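Local coordinates for protein of unknown function VPA0982 (Vibrio parahaemolyticus, PDB 2QIP) that is of unknown function but, as a member of the NYN family of PIN-like domains, may act as an RNA nuclease, at residues Leu123-Glu126 with Arg127-Arg131. Sequence-based numbering, arbitrary orientation.
Sequences LLVE and RIQQR. With EDO (1,2-ethanediol), chain D; EDO (1,2-ethanediol), chain E.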
# COMPACT_ATOMS: atom_id res chain seq x y z
N LEU A 123 -0.24 6.16 -7.21
CA LEU A 123 -0.65 4.94 -7.92
C LEU A 123 -2.08 4.55 -7.57
O LEU A 123 -2.81 3.99 -8.41
CB LEU A 123 0.29 3.77 -7.63
CG LEU A 123 1.59 3.74 -8.46
CD1 LEU A 123 2.52 4.89 -8.10
CD2 LEU A 123 2.30 2.41 -8.27
N LEU A 124 -2.47 4.84 -6.34
CA LEU A 124 -3.83 4.54 -5.88
C LEU A 124 -4.84 5.46 -6.56
O LEU A 124 -5.90 5.00 -7.03
CB LEU A 124 -3.91 4.66 -4.36
CG LEU A 124 -5.32 4.70 -3.75
CD1 LEU A 124 -6.11 3.41 -4.03
CD2 LEU A 124 -5.21 5.00 -2.25
N VAL A 125 -4.52 6.76 -6.63
CA VAL A 125 -5.39 7.70 -7.31
C VAL A 125 -5.60 7.26 -8.77
O VAL A 125 -6.75 7.18 -9.25
CB VAL A 125 -4.80 9.12 -7.23
CG1 VAL A 125 -5.53 10.08 -8.16
CG2 VAL A 125 -4.78 9.61 -5.76
N GLU A 126 -4.50 6.96 -9.45
CA GLU A 126 -4.57 6.52 -10.85
C GLU A 126 -5.46 5.27 -10.97
O GLU A 126 -6.26 5.18 -11.89
CB GLU A 126 -3.17 6.23 -11.38
CG GLU A 126 -3.10 5.61 -12.77
CD GLU A 126 -1.68 5.26 -13.16
OE1 GLU A 126 -1.08 4.35 -12.54
OE2 GLU A 126 -1.16 5.93 -14.07
N ARG A 127 -5.31 4.31 -10.07
CA ARG A 127 -6.05 3.05 -10.19
C ARG A 127 -7.55 3.27 -9.96
O ARG A 127 -8.38 2.64 -10.62
CB ARG A 127 -5.51 2.00 -9.22
CG ARG A 127 -5.86 0.57 -9.63
CD ARG A 127 -5.16 0.12 -10.91
NE ARG A 127 -3.70 0.24 -10.84
CZ ARG A 127 -2.86 -0.75 -10.53
NH1 ARG A 127 -3.31 -1.96 -10.25
NH2 ARG A 127 -1.55 -0.53 -10.45
N ILE A 128 -7.90 4.15 -9.02
CA ILE A 128 -9.32 4.48 -8.82
C ILE A 128 -9.91 5.10 -10.10
O ILE A 128 -11.02 4.75 -10.53
CB ILE A 128 -9.47 5.47 -7.66
CG1 ILE A 128 -9.17 4.77 -6.33
CG2 ILE A 128 -10.89 6.06 -7.64
CD1 ILE A 128 -8.96 5.74 -5.15
N GLN A 129 -9.16 6.01 -10.72
CA GLN A 129 -9.65 6.66 -11.92
C GLN A 129 -9.76 5.67 -13.08
O GLN A 129 -10.75 5.71 -13.82
CB GLN A 129 -8.73 7.83 -12.30
CG GLN A 129 -8.76 8.95 -11.26
CD GLN A 129 -7.60 9.91 -11.38
OE1 GLN A 129 -6.55 9.57 -11.92
NE2 GLN A 129 -7.79 11.13 -10.86
N GLN A 130 -8.77 4.78 -13.25
CA GLN A 130 -8.77 3.82 -14.38
C GLN A 130 -9.87 2.78 -14.24
O GLN A 130 -10.66 2.51 -15.17
CB GLN A 130 -7.43 3.11 -14.47
CG GLN A 130 -6.28 3.98 -14.90
CD GLN A 130 -4.95 3.25 -14.77
OE1 GLN A 130 -4.77 2.37 -13.91
NE2 GLN A 130 -4.00 3.61 -15.63
N ARG A 131 -9.92 2.15 -13.07
CA ARG A 131 -10.82 1.00 -12.91
C ARG A 131 -12.25 1.40 -12.61
O ARG A 131 -13.19 0.76 -13.11
CB ARG A 131 -10.29 0.04 -11.84
CG ARG A 131 -8.97 -0.56 -12.27
CD ARG A 131 -8.46 -1.65 -11.37
NE ARG A 131 -9.31 -2.85 -11.34
CZ ARG A 131 -9.34 -3.80 -12.28
NH1 ARG A 131 -8.64 -3.68 -13.42
NH2 ARG A 131 -10.14 -4.84 -12.12
C1 EDO D . -5.86 -2.27 -13.43
O1 EDO D . -4.54 -2.81 -13.49
C2 EDO D . -6.27 -1.56 -14.70
O2 EDO D . -6.25 -0.15 -14.45
C1 EDO E . 0.91 7.20 -11.02
O1 EDO E . 1.29 6.01 -11.73
C2 EDO E . 2.12 8.12 -11.01
O2 EDO E . 2.41 8.49 -12.37
O HOH W 1 -1.94 2.64 -10.70
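Leu123 O accepts two bonds in one turn of helix: Arg127 N reaches it at 3.0 Å in a bent bond, and a water donates to it as well. The same water donates to Glu126 OE1 at 2.7 Å and accepts from Arg127 NE at 3.0 Å, lying in the guanidinium plane at its edge. It thus joins acid and base, whose charged atoms do not touch. Arginine suits this place because its several N-H groups serve different partners; with the chain bent at chi2 and chi3 (67° and 56°), NE turns back to the water while NH1 makes salt bridges to Asp101 and Glu104 of the second subunit. The next three i to i+4 backbone bonds are straighter.

Glu126 and Gln130, long polar chains suited to a side at least partly exposed, stack carboxylate on amide, 3° from parallel, with Glu126 CD 3.8 Å from Gln130 NE2; Glu126 CG also touches that NE2 at 3.6 Å. Val125 CG1 lies alongside the Gln129 amide, whose NE2 supplies N-H groups to two acceptors, Asp154 OD2 and Cys152 O. On the buried side Leu124 CD1 meets Ile128 CD1 at 3.8 Å, both branched chains packing against Ile103 of helix 95-105.

These residues belong to helix 122-132, the crossover of a beta-alpha-beta unit between parallel strands 111-115 and 135-140. Ile128 and Val125 pack on Val136 of strand 135-140, and Val125 against helix 147-152.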